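PDB 3G7Q: valine-pyruvate aminotransferase from Salmonella typhimurium, which probably catalyses the pyridoxal 5'-phosphate-dependent transfer of an amino group from L-valine to pyruvate, giving 3-methyl-2-oxobutanoate and L-alanine. Local coordinates for residues F112-L117 with T269-M274; V130-A135 with F151-P156; E179-I184 with H212-V217; K204-A209 with L237-I242. All coordinates share one frame; numbering follows the deposited sequence. Where two conformers were deposited one is given.

Interaction 1. Residues F112-L117 with T269-M274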
loop_
_atom_site.group_PDB
_atom_site.type_symbol
_atom_site.label_atom_id
_atom_site.label_comp_id
_atom_site.label_asym_id
_atom_site.label_seq_id
_atom_site.Cartn_x
_atom_site.Cartn_y
_atom_site.Cartn_z
ATOM N N PHE A 112 1.061 10.684 2.147
ATOM C CA PHE A 112 -0.378 10.753 2.054
ATOM C C PHE A 112 -0.995 10.768 3.448
ATOM O O PHE A 112 -1.914 11.541 3.722
ATOM C CB PHE A 112 -0.928 9.572 1.235
ATOM C CG PHE A 112 -2.405 9.605 1.070
ATOM C CD1 PHE A 112 -2.997 10.504 0.188
ATOM C CD2 PHE A 112 -3.218 8.755 1.799
ATOM C CE1 PHE A 112 -4.373 10.549 0.043
ATOM C CE2 PHE A 112 -4.575 8.791 1.656
ATOM C CZ PHE A 112 -5.163 9.684 0.783
ATOM N N TYR A 113 -0.509 9.907 4.341
ATOM C CA TYR A 113 -1.012 9.921 5.718
ATOM C C TYR A 113 -0.678 11.237 6.429
ATOM O O TYR A 113 -1.539 11.845 7.058
ATOM C CB TYR A 113 -0.457 8.764 6.565
ATOM C CG TYR A 113 -0.879 7.389 6.098
ATOM C CD1 TYR A 113 -2.224 7.081 5.916
ATOM C CD2 TYR A 113 0.054 6.379 5.891
ATOM C CE1 TYR A 113 -2.626 5.821 5.484
ATOM C CE2 TYR A 113 -0.341 5.108 5.472
ATOM C CZ TYR A 113 -1.678 4.843 5.262
ATOM O OH TYR A 113 -2.080 3.592 4.842
ATOM N N LEU A 114 0.564 11.679 6.318
ATOM C CA LEU A 114 0.970 12.902 7.014
ATOM C C LEU A 114 0.172 14.099 6.530
ATOM O O LEU A 114 -0.350 14.848 7.353
ATOM C CB LEU A 114 2.485 13.129 6.870
ATOM C CG LEU A 114 3.348 12.010 7.485
ATOM C CD1 LEU A 114 4.822 12.242 7.146
ATOM C CD2 LEU A 114 3.101 11.892 8.986
ATOM N N PHE A 115 0.021 14.240 5.211
ATOM C CA PHE A 115 -0.747 15.357 4.648
ATOM C C PHE A 115 -2.171 15.340 5.183
ATOM O O PHE A 115 -2.704 16.375 5.588
ATOM C CB PHE A 115 -0.739 15.363 3.102
ATOM C CG PHE A 115 0.655 15.440 2.474
ATOM C CD1 PHE A 115 1.731 16.049 3.126
ATOM C CD2 PHE A 115 0.863 14.967 1.181
ATOM C CE1 PHE A 115 2.995 16.125 2.522
ATOM C CE2 PHE A 115 2.108 15.055 0.583
ATOM C CZ PHE A 115 3.176 15.638 1.256
ATOM N N ASN A 116 -2.781 14.162 5.221
ATOM C CA ASN A 116 -4.115 14.023 5.796
ATOM C C ASN A 116 -4.190 14.323 7.278
ATOM O O ASN A 116 -5.195 14.828 7.753
ATOM C CB ASN A 116 -4.668 12.612 5.563
ATOM C CG ASN A 116 -5.264 12.455 4.193
ATOM O OD1 ASN A 116 -6.370 12.939 3.938
ATOM N ND2 ASN A 116 -4.549 11.775 3.298
ATOM N N LEU A 117 -3.134 13.998 8.012
ATOM C CA LEU A 117 -3.132 14.191 9.459
ATOM C C LEU A 117 -2.908 15.656 9.864
ATOM O O LEU A 117 -3.508 16.127 10.823
ATOM C CB LEU A 117 -2.051 13.293 10.071
ATOM C CG LEU A 117 -2.008 13.059 11.570
ATOM C CD1 LEU A 117 -3.269 12.347 12.032
ATOM C CD2 LEU A 117 -0.770 12.241 11.940
ATOM N N THR A 269 0.516 6.729 16.677
ATOM C CA THR A 269 -0.810 6.184 16.957
ATOM C C THR A 269 -1.830 6.646 15.902
ATOM O O THR A 269 -2.582 5.832 15.376
ATOM C CB THR A 269 -1.274 6.587 18.331
ATOM O OG1 THR A 269 -0.390 6.029 19.313
ATOM C CG2 THR A 269 -2.695 6.066 18.582
ATOM N N ALA A 270 -1.831 7.939 15.579
ATOM C CA ALA A 270 -2.741 8.488 14.572
ATOM C C ALA A 270 -2.508 7.843 13.207
ATOM O O ALA A 270 -3.461 7.535 12.477
ATOM C CB ALA A 270 -2.584 10.005 14.485
ATOM N N ILE A 271 -1.243 7.634 12.867
ATOM C CA ILE A 271 -0.880 6.978 11.618
ATOM C C ILE A 271 -1.325 5.509 11.636
ATOM O O ILE A 271 -1.697 4.949 10.595
ATOM C CB ILE A 271 0.627 7.058 11.357
ATOM C CG1 ILE A 271 1.052 8.505 11.109
ATOM C CG2 ILE A 271 1.002 6.234 10.139
ATOM C CD1 ILE A 271 2.542 8.677 11.085
ATOM N N ALA A 272 -1.284 4.900 12.822
ATOM C CA ALA A 272 -1.695 3.517 13.009
ATOM C C ALA A 272 -3.113 3.331 12.501
ATOM O O ALA A 272 -3.378 2.462 11.660
ATOM C CB ALA A 272 -1.609 3.127 14.488
ATOM N N ASN A 273 -4.003 4.174 13.020
ATOM C CA ASN A 273 -5.414 4.180 12.660
ATOM C C ASN A 273 -5.624 4.248 11.145
ATOM O O ASN A 273 -6.225 3.358 10.550
ATOM C CB ASN A 273 -6.120 5.354 13.356
ATOM C CG ASN A 273 -5.998 5.296 14.878
ATOM O OD1 ASN A 273 -5.540 4.295 15.438
ATOM N ND2 ASN A 273 -6.394 6.376 15.553
HETATM N N MSE A 274 -5.097 5.295 10.525
HETATM C CA MSE A 274 -5.218 5.475 9.074
HETATM C C MSE A 274 -4.786 4.249 8.251
HETATM O O MSE A 274 -5.553 3.769 7.411
HETATM C CB MSE A 274 -4.446 6.723 8.635
HETATM C CG MSE A 274 -5.150 8.011 9.027
HETATM SE SE MSE A 274 -4.128 9.586 8.561
HETATM C CE MSE A 274 -2.987 9.584 10.085
#

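Interaction 2. Residues V130-A135 with F151-P156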
loop_
_atom_site.group_PDB
_atom_site.type_symbol
_atom_site.label_atom_id
_atom_site.label_comp_id
_atom_site.label_asym_id
_atom_site.label_seq_id
_atom_site.Cartn_x
_atom_site.Cartn_y
_atom_site.Cartn_z
ATOM N N VAL A 130 0.768 22.560 3.610
ATOM C CA VAL A 130 2.093 21.959 3.744
ATOM C C VAL A 130 3.061 22.976 3.168
ATOM O O VAL A 130 2.916 23.395 2.022
ATOM C CB VAL A 130 2.213 20.647 2.959
ATOM C CG1 VAL A 130 3.660 20.123 2.981
ATOM C CG2 VAL A 130 1.235 19.592 3.487
ATOM N N LEU A 131 4.032 23.389 3.973
ATOM C CA LEU A 131 5.068 24.319 3.510
ATOM C C LEU A 131 6.372 23.576 3.149
ATOM O O LEU A 131 6.884 22.812 3.965
ATOM C CB LEU A 131 5.352 25.354 4.597
ATOM C CG LEU A 131 6.541 26.295 4.321
ATOM C CD1 LEU A 131 6.316 27.085 3.040
ATOM C CD2 LEU A 131 6.804 27.224 5.526
ATOM N N PHE A 132 6.867 23.802 1.927
ATOM C CA PHE A 132 8.152 23.331 1.455
ATOM C C PHE A 132 9.056 24.561 1.522
ATOM O O PHE A 132 9.024 25.416 0.640
ATOM C CB PHE A 132 8.089 22.766 0.038
ATOM C CG PHE A 132 7.185 21.592 -0.094
ATOM C CD1 PHE A 132 7.526 20.370 0.458
ATOM C CD2 PHE A 132 5.975 21.700 -0.771
ATOM C CE1 PHE A 132 6.698 19.289 0.351
ATOM C CE2 PHE A 132 5.132 20.606 -0.880
ATOM C CZ PHE A 132 5.492 19.399 -0.315
ATOM N N PRO A 133 9.855 24.687 2.596
ATOM C CA PRO A 133 10.676 25.903 2.700
ATOM C C PRO A 133 11.856 25.954 1.745
ATOM O O PRO A 133 12.473 27.010 1.584
ATOM C CB PRO A 133 11.162 25.881 4.162
ATOM C CG PRO A 133 11.093 24.479 4.572
ATOM C CD PRO A 133 10.041 23.788 3.750
ATOM N N LEU A 134 12.157 24.834 1.106
ATOM C CA LEU A 134 13.241 24.793 0.148
ATOM C C LEU A 134 12.783 24.002 -1.099
ATOM O O LEU A 134 13.147 22.861 -1.289
ATOM C CB LEU A 134 14.519 24.237 0.786
ATOM C CG LEU A 134 15.911 24.327 0.087
ATOM C CD1 LEU A 134 16.193 25.651 -0.475
ATOM C CD2 LEU A 134 16.990 23.973 1.069
ATOM N N ALA A 135 12.032 24.666 -1.951
ATOM C CA ALA A 135 11.688 24.080 -3.248
ATOM C C ALA A 135 12.942 24.147 -4.125
ATOM O O ALA A 135 13.748 25.048 -3.948
ATOM C CB ALA A 135 10.548 24.843 -3.871
ATOM N N PHE A 151 -0.406 22.757 -1.108
ATOM C CA PHE A 151 1.044 22.928 -1.057
ATOM C C PHE A 151 1.480 24.362 -1.297
ATOM O O PHE A 151 0.973 25.024 -2.208
ATOM C CB PHE A 151 1.759 22.104 -2.131
ATOM C CG PHE A 151 1.560 20.619 -2.028
ATOM C CD1 PHE A 151 1.532 19.970 -0.801
ATOM C CD2 PHE A 151 1.509 19.851 -3.180
ATOM C CE1 PHE A 151 1.377 18.592 -0.723
ATOM C CE2 PHE A 151 1.363 18.475 -3.109
ATOM C CZ PHE A 151 1.295 17.849 -1.875
ATOM N N VAL A 152 2.449 24.823 -0.502
ATOM C CA VAL A 152 3.060 26.132 -0.682
ATOM C C VAL A 152 4.571 25.927 -0.727
ATOM O O VAL A 152 5.128 25.353 0.203
ATOM C CB VAL A 152 2.743 27.105 0.451
ATOM C CG1 VAL A 152 3.500 28.411 0.227
ATOM C CG2 VAL A 152 1.249 27.361 0.539
ATOM N N SER A 153 5.200 26.370 -1.816
ATOM C CA SER A 153 6.659 26.268 -2.039
ATOM C C SER A 153 7.246 27.630 -1.846
ATOM O O SER A 153 6.695 28.618 -2.326
ATOM C CB SER A 153 6.993 25.863 -3.464
ATOM O OG SER A 153 6.712 24.497 -3.729
ATOM N N ALA A 154 8.363 27.701 -1.140
ATOM C CA ALA A 154 9.064 28.949 -0.963
ATOM C C ALA A 154 10.153 29.001 -2.029
ATOM O O ALA A 154 10.794 27.998 -2.255
ATOM C CB ALA A 154 9.662 28.993 0.438
ATOM N N ARG A 155 10.352 30.146 -2.686
ATOM C CA ARG A 155 11.423 30.280 -3.659
ATOM C C ARG A 155 12.768 30.255 -2.930
ATOM O O ARG A 155 12.976 31.033 -2.011
ATOM C CB ARG A 155 11.315 31.613 -4.404
ATOM C CG ARG A 155 12.356 31.747 -5.487
ATOM C CD ARG A 155 12.421 33.106 -6.152
ATOM N NE ARG A 155 11.212 33.412 -6.918
ATOM C CZ ARG A 155 11.067 34.476 -7.710
ATOM N NH1 ARG A 155 12.071 35.321 -7.929
ATOM N NH2 ARG A 155 9.920 34.660 -8.345
ATOM N N PRO A 156 13.701 29.401 -3.354
ATOM C CA PRO A 156 14.979 29.386 -2.684
ATOM C C PRO A 156 15.948 30.475 -3.185
ATOM O O PRO A 156 15.774 31.028 -4.288
ATOM C CB PRO A 156 15.521 28.014 -3.089
ATOM C CG PRO A 156 15.063 27.868 -4.487
ATOM C CD PRO A 156 13.649 28.415 -4.444
HETATM O O HOH W 1 13.217 29.549 0.693
#

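Interaction 3. Residues E179-I184 with H212-V217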
loop_
_atom_site.group_PDB
_atom_site.type_symbol
_atom_site.label_atom_id
_atom_site.label_comp_id
_atom_site.label_asym_id
_atom_site.label_seq_id
_atom_site.Cartn_x
_atom_site.Cartn_y
_atom_site.Cartn_z
ATOM N N GLU A 179 -0.499 30.757 10.949
ATOM C CA GLU A 179 -1.522 29.944 11.566
ATOM C C GLU A 179 -2.045 28.893 10.598
ATOM O O GLU A 179 -2.496 27.848 11.038
ATOM C CB GLU A 179 -2.684 30.833 12.063
ATOM N N GLU A 180 -1.978 29.167 9.294
ATOM C CA GLU A 180 -2.444 28.227 8.274
ATOM C C GLU A 180 -1.419 27.156 7.847
ATOM O O GLU A 180 -1.731 26.339 6.986
ATOM C CB GLU A 180 -2.928 28.972 7.016
ATOM C CG GLU A 180 -1.851 29.515 6.041
ATOM C CD GLU A 180 -1.079 30.727 6.563
ATOM O OE1 GLU A 180 -0.232 31.248 5.806
ATOM O OE2 GLU A 180 -1.311 31.162 7.714
ATOM N N THR A 181 -0.201 27.193 8.391
ATOM C CA THR A 181 0.802 26.187 8.074
ATOM C C THR A 181 0.575 24.993 8.977
ATOM O O THR A 181 0.630 25.121 10.199
ATOM C CB THR A 181 2.216 26.719 8.311
ATOM O OG1 THR A 181 2.381 27.947 7.595
ATOM C CG2 THR A 181 3.276 25.694 7.844
ATOM N N GLY A 182 0.318 23.837 8.383
ATOM C CA GLY A 182 0.077 22.624 9.152
ATOM C C GLY A 182 1.339 21.814 9.428
ATOM O O GLY A 182 1.409 21.107 10.423
HETATM N N MSE A 183 2.314 21.903 8.530
HETATM C CA MSE A 183 3.575 21.185 8.665
HETATM C C MSE A 183 4.601 21.754 7.718
HETATM O O MSE A 183 4.254 22.371 6.707
HETATM C CB MSE A 183 3.407 19.682 8.392
HETATM C CG MSE A 183 2.634 19.320 7.147
HETATM SE SE MSE A 183 2.665 17.356 6.816
HETATM C CE MSE A 183 4.054 17.283 5.890
ATOM N N ILE A 184 5.866 21.523 8.066
ATOM C CA ILE A 184 7.006 21.971 7.285
ATOM C C ILE A 184 7.650 20.692 6.763
ATOM O O ILE A 184 7.913 19.779 7.540
ATOM C CB ILE A 184 7.991 22.757 8.141
ATOM C CG1 ILE A 184 7.288 23.968 8.775
ATOM C CG2 ILE A 184 9.197 23.165 7.301
ATOM C CD1 ILE A 184 8.187 24.866 9.667
ATOM N N HIS A 212 6.104 27.345 16.161
ATOM C CA HIS A 212 4.749 27.360 15.606
ATOM C C HIS A 212 3.913 26.130 15.966
ATOM O O HIS A 212 2.787 26.009 15.505
ATOM C CB HIS A 212 4.813 27.552 14.095
ATOM C CG HIS A 212 5.241 28.929 13.693
ATOM N ND1 HIS A 212 4.338 29.934 13.430
ATOM C CD2 HIS A 212 6.468 29.479 13.549
ATOM C CE1 HIS A 212 4.993 31.038 13.119
ATOM N NE2 HIS A 212 6.287 30.789 13.183
ATOM N N ASN A 213 4.440 25.250 16.817
ATOM C CA ASN A 213 3.749 24.033 17.231
ATOM C C ASN A 213 3.264 23.176 16.064
ATOM O O ASN A 213 2.130 22.695 16.059
ATOM C CB ASN A 213 2.593 24.387 18.174
ATOM C CG ASN A 213 3.080 25.097 19.411
ATOM O OD1 ASN A 213 3.967 24.597 20.109
ATOM N ND2 ASN A 213 2.522 26.275 19.688
ATOM N N ILE A 214 4.135 23.004 15.072
ATOM C CA ILE A 214 3.838 22.159 13.920
ATOM C C ILE A 214 5.043 21.261 13.688
ATOM O O ILE A 214 6.164 21.639 14.045
ATOM C CB ILE A 214 3.515 22.972 12.657
ATOM C CG1 ILE A 214 4.677 23.894 12.277
ATOM C CG2 ILE A 214 2.211 23.770 12.860
ATOM C CD1 ILE A 214 4.416 24.684 11.035
ATOM N N PRO A 215 4.814 20.062 13.122
ATOM C CA PRO A 215 5.936 19.151 12.903
ATOM C C PRO A 215 6.873 19.544 11.779
ATOM O O PRO A 215 6.459 20.192 10.806
ATOM C CB PRO A 215 5.255 17.841 12.485
ATOM C CG PRO A 215 3.927 18.260 11.918
ATOM C CD PRO A 215 3.527 19.485 12.683
ATOM N N LEU A 216 8.124 19.122 11.916
ATOM C CA LEU A 216 9.109 19.242 10.845
ATOM C C LEU A 216 9.262 17.845 10.290
ATOM O O LEU A 216 9.701 16.958 10.994
ATOM C CB LEU A 216 10.453 19.733 11.355
ATOM C CG LEU A 216 11.607 19.767 10.350
ATOM C CD1 LEU A 216 11.236 20.580 9.099
ATOM C CD2 LEU A 216 12.912 20.284 11.042
ATOM N N VAL A 217 8.883 17.663 9.028
ATOM C CA VAL A 217 8.898 16.362 8.393
ATOM C C VAL A 217 10.131 16.303 7.507
ATOM O O VAL A 217 10.340 17.200 6.684
ATOM C CB VAL A 217 7.606 16.141 7.563
ATOM C CG1 VAL A 217 7.590 14.746 6.966
ATOM C CG2 VAL A 217 6.357 16.351 8.440
#

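Interaction 4. Residues K204-A209 with L237-I242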
loop_
_atom_site.group_PDB
_atom_site.type_symbol
_atom_site.label_atom_id
_atom_site.label_comp_id
_atom_site.label_asym_id
_atom_site.label_seq_id
_atom_site.Cartn_x
_atom_site.Cartn_y
_atom_site.Cartn_z
ATOM N N LYS A 204 17.446 25.836 12.228
ATOM C CA LYS A 204 16.562 27.019 12.188
ATOM C C LYS A 204 15.120 26.580 11.909
ATOM O O LYS A 204 14.198 26.953 12.637
ATOM C CB LYS A 204 17.005 28.041 11.126
ATOM C CG LYS A 204 18.263 28.855 11.424
ATOM C CD LYS A 204 18.498 29.840 10.271
ATOM C CE LYS A 204 19.806 30.589 10.344
ATOM N NZ LYS A 204 19.990 31.472 9.134
ATOM N N LEU A 205 14.932 25.764 10.869
ATOM C CA LEU A 205 13.600 25.197 10.564
ATOM C C LEU A 205 13.022 24.415 11.745
ATOM O O LEU A 205 11.820 24.495 12.013
ATOM C CB LEU A 205 13.638 24.310 9.313
ATOM C CG LEU A 205 13.864 24.997 7.973
ATOM C CD1 LEU A 205 14.020 23.972 6.834
ATOM C CD2 LEU A 205 12.719 25.997 7.672
ATOM N N ASP A 206 13.874 23.673 12.454
ATOM C CA ASP A 206 13.466 22.904 13.636
ATOM C C ASP A 206 12.970 23.871 14.721
ATOM O O ASP A 206 11.969 23.606 15.371
ATOM C CB ASP A 206 14.642 22.069 14.145
ATOM C CG ASP A 206 14.311 21.248 15.390
ATOM O OD1 ASP A 206 13.369 20.454 15.379
ATOM O OD2 ASP A 206 15.063 21.382 16.369
ATOM N N ARG A 207 13.674 24.984 14.911
ATOM C CA ARG A 207 13.261 25.988 15.901
ATOM C C ARG A 207 11.945 26.666 15.490
ATOM O O ARG A 207 11.077 26.892 16.331
ATOM C CB ARG A 207 14.381 27.019 16.149
ATOM C CG ARG A 207 15.656 26.407 16.764
ATOM C CD ARG A 207 16.710 27.452 17.209
ATOM N NE ARG A 207 17.156 28.366 16.151
ATOM C CZ ARG A 207 18.153 28.171 15.276
ATOM N NH1 ARG A 207 18.878 27.047 15.220
ATOM N NH2 ARG A 207 18.414 29.135 14.407
ATOM N N LEU A 208 11.806 27.011 14.213
ATOM C CA LEU A 208 10.568 27.596 13.700
ATOM C C LEU A 208 9.375 26.640 13.864
ATOM O O LEU A 208 8.318 27.053 14.345
ATOM C CB LEU A 208 10.724 28.031 12.238
ATOM C CG LEU A 208 11.588 29.270 11.992
ATOM C CD1 LEU A 208 12.018 29.360 10.546
ATOM C CD2 LEU A 208 10.871 30.569 12.456
ATOM N N ALA A 209 9.564 25.365 13.516
ATOM C CA ALA A 209 8.500 24.363 13.652
ATOM C C ALA A 209 8.044 24.268 15.108
ATOM O O ALA A 209 6.830 24.260 15.394
ATOM C CB ALA A 209 8.960 22.989 13.134
ATOM N N LEU A 237 19.506 14.493 12.688
ATOM C CA LEU A 237 18.647 15.204 13.617
ATOM C C LEU A 237 17.367 14.457 13.907
ATOM O O LEU A 237 16.654 14.062 12.987
ATOM C CB LEU A 237 18.239 16.566 13.039
ATOM C CG LEU A 237 17.337 17.495 13.889
ATOM C CD1 LEU A 237 18.019 17.935 15.169
ATOM C CD2 LEU A 237 16.873 18.734 13.094
ATOM N N TRP A 238 17.074 14.270 15.185
ATOM C CA TRP A 238 15.759 13.767 15.579
ATOM C C TRP A 238 15.422 14.274 16.974
ATOM O O TRP A 238 16.305 14.391 17.842
ATOM C CB TRP A 238 15.607 12.240 15.530
ATOM C CG TRP A 238 14.130 11.871 15.717
ATOM C CD1 TRP A 238 13.157 11.867 14.745
ATOM C CD2 TRP A 238 13.469 11.512 16.935
ATOM N NE1 TRP A 238 11.938 11.536 15.292
ATOM C CE2 TRP A 238 12.105 11.297 16.628
ATOM C CE3 TRP A 238 13.897 11.337 18.250
ATOM C CZ2 TRP A 238 11.173 10.929 17.591
ATOM C CZ3 TRP A 238 12.983 10.987 19.198
ATOM C CH2 TRP A 238 11.627 10.775 18.867
ATOM N N ASN A 239 14.169 14.687 17.131
ATOM C CA ASN A 239 13.607 15.044 18.437
ATOM C C ASN A 239 12.108 14.788 18.316
ATOM O O ASN A 239 11.615 14.523 17.210
ATOM C CB ASN A 239 13.982 16.466 18.868
ATOM C CG ASN A 239 13.441 17.527 17.950
ATOM O OD1 ASN A 239 12.243 17.606 17.728
ATOM N ND2 ASN A 239 14.329 18.384 17.444
ATOM N N PRO A 240 11.375 14.810 19.432
ATOM C CA PRO A 240 9.938 14.484 19.337
ATOM C C PRO A 240 9.047 15.341 18.417
ATOM O O PRO A 240 7.921 14.922 18.150
ATOM C CB PRO A 240 9.473 14.604 20.792
ATOM C CG PRO A 240 10.682 14.287 21.584
ATOM C CD PRO A 240 11.787 14.994 20.831
ATOM N N ASN A 241 9.510 16.508 17.960
ATOM C CA ASN A 241 8.737 17.321 17.011
ATOM C C ASN A 241 9.145 17.053 15.560
ATOM O O ASN A 241 8.727 17.773 14.644
ATOM C CB ASN A 241 8.889 18.809 17.295
ATOM C CG ASN A 241 7.799 19.649 16.639
ATOM O OD1 ASN A 241 6.637 19.301 16.711
ATOM N ND2 ASN A 241 8.172 20.761 16.013
ATOM N N ILE A 242 9.991 16.054 15.350
ATOM C CA ILE A 242 10.418 15.704 14.001
ATOM C C ILE A 242 9.760 14.401 13.573
ATOM O O ILE A 242 9.588 13.479 14.370
ATOM C CB ILE A 242 11.939 15.624 13.889
ATOM C CG1 ILE A 242 12.509 17.039 14.013
ATOM C CG2 ILE A 242 12.346 15.006 12.536
ATOM C CD1 ILE A 242 13.948 17.116 13.977
#

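Interaction 1. Residues F112-L117 with T269-M274
M274, a selenomethionine, reaches from helix 265-278 to helix 107-118 and meets it with CB, SE and CE. Its CB lies against the ring of Y113, 3.5 Å from CD1 and only slightly farther from CE1, and the two side chains run past each other in opposite directions. CG stands anti to the carbonyl carbon, and the next bond is extended, which carries SE alongside the same ring. There SE sits 5.3 Å from the ring centroid in an oblique Met-aromatic contact, and it also comes near the backbone O of Y113. A bend at chi3 (-83°) then turns CE away from the tyrosine and onto L117, where it comes within 3.4 Å of CD1. That approach is tight for two methyl groups. The two helices belong to the large domain of a class I aminotransferase, and their short segments cross at 112° with axes 10.3 Å apart, so side chains rather than backbones fill the interface. L117 CD1 is shared, since it also presses on A270 CB at 3.5 Å. One turn back from M274, I271 adds a second apolar patch: its CD1 meets L114 CD2 at 3.9 Å, and its CG2 lies more loosely beside the Y113 ring. L114 in turn packs on I243 and C245 of strand 242-247, while Y113 OH makes a weak hydrogen bond to the backbone N of L280.

Interaction 2. Residues V130-A135 with F151-P156
F132 and V152 share the middle of three backbone hydrogen bonds that zip strand 129-132 to strand 151-153, with F132 N 2.9 Å from V152 O, the N-H pointing almost straight at it. V152 N gives to V130 O at 2.9 Å and A154 N to F132 O at 3.0 Å, the regular alternation of a parallel pair. Strand 151-153 is an outermost strand, within the chain, of the seven-stranded mixed sheet in the class I aminotransferase fold. On the face carrying V130, F132, F151 and S153, the edge of the F132 ring turns toward the face of F151 in a T-shaped pair, planes at 62°, with F132 CE2 3.7 Å from F151 CD1. V130 CB lies at the edge of the F151 ring, and its CG1 lies over one face of F132. Past the end of strand 129-132, A135 CB folds back on S153 CB, and L134 CD1 meets P156 CB at 3.6 Å. A water donates to both P133 O and R155 O, joining the two loops where the strand pairing has ended. Farther out, F115 makes an edge-to-face pair with F151, S153 OG is hydrogen-bonded to P375 O, and the R155 guanidinium forms a cation-pi contact with W381.

Interaction 3. Residues E179-I184 with H212-V217
I184 and L216 are paired in register on two parallel neighbours, strands 181-187 and 216-219, which helix 199-211 connects as a beta-alpha-beta unit. Two nearly straight backbone hydrogen bonds hold them: I184 N gives to P215 O at 3.1 Å, and V217 N gives to I184 O at 2.8 Å, so both polar backbone atoms of I184 are engaged by the adjoining strand. L216 CA adds a CH...O approach to the same I184 O. The helix that feeds strand 216-219 ends in a Schellman motif with N213, at positive phi, as its C-prime residue, and the chain then turns into the extended run from I214.

Apolar contacts flank this pairing. I214 holds CG1 between its backbone N and carbonyl carbon (chi1 59°), and the extended bond beyond sends CD1 to both T181 CG2, 3.5 Å away, and I184 CG1, 3.7 Å away. It meets each of these side chains at about a right angle. I184 CG2 touches L216 CD1 on the sheet face where both side chains lie, which is covered by A209 of helix 199-211. M183, a selenomethionine, works with P215 and V217, next to residues of helix 107-118: its CB rests on P215 CG, and its chain bends at chi3 (-89°) to bring the terminal methyl CE to 3.6 Å from V217 CG2.

Interaction 4. Residues K204-A209 with L237-I242
D206 and N239 meet where one face of helix 199-211 lies beside the irregular chain 237-242, in which residues N239 to I242 form a type I beta turn closed by I242 N to N239 O at 2.9 Å. The D206 carboxylate and the N239 amide come from opposite directions, their planes 39° apart. N239 ND2 gives a nearly straight bond to D206 OD1 at 3.1 Å, on the syn side but 25° out of the carboxylate plane. A second, weak bond from the same nitrogen reaches D206 OD2 at 3.3 Å, making the grip bifurcated and unequal. With its CG anti to the backbone N (chi1 179°), D206 extends from the helix toward the loop.

The other end of the amide is used within the loop: N239 OD1 accepts from N241 N at 3.0 Å, in the carbonyl plane, which makes an Asx turn. N239 therefore faces the helix with its nitrogen while its oxygen braces the turn leading into strand 242-247 of the aminotransferase's central sheet. Both groups of the side chain are engaged, and this should limit rotation of the amide.

Apolar groups border the polar pair. I242 CD1 lies 3.7 Å from D206 OD1, the two side chains crossing at about a right angle, and L237 CD2 stands 4.1 Å from D206 CB. One helical turn beyond D206, A209 CB is 3.7 Å from N241 ND2; that nitrogen makes its hydrogen bond to I214 O, while the N241 backbone pairs with L216.

Interactions 2, 3 and 4 gather round the central mixed sheet of the aminotransferase fold, while interaction 1 joins two helices. Strands 129-132 and 181-187 are neighbours, so interactions 2 and 3 lie side by side, centres about 12 Å apart, and a probable hydrogen bond joins L131 N to M183 O. Interactions 3 and 4 are closer, about 10 Å between centres, and their segments alternate along the chain: helix 199-211 follows strand 181-187 and leads to strand 216-219. Helix 107-118 brings interaction 1 to the sheet, with F115 touching V130, F151 and M183. The segments of interaction 1 enclose the other three in sequence, and late helix 265-278 packs on early helix 107-118, itself against the sheet.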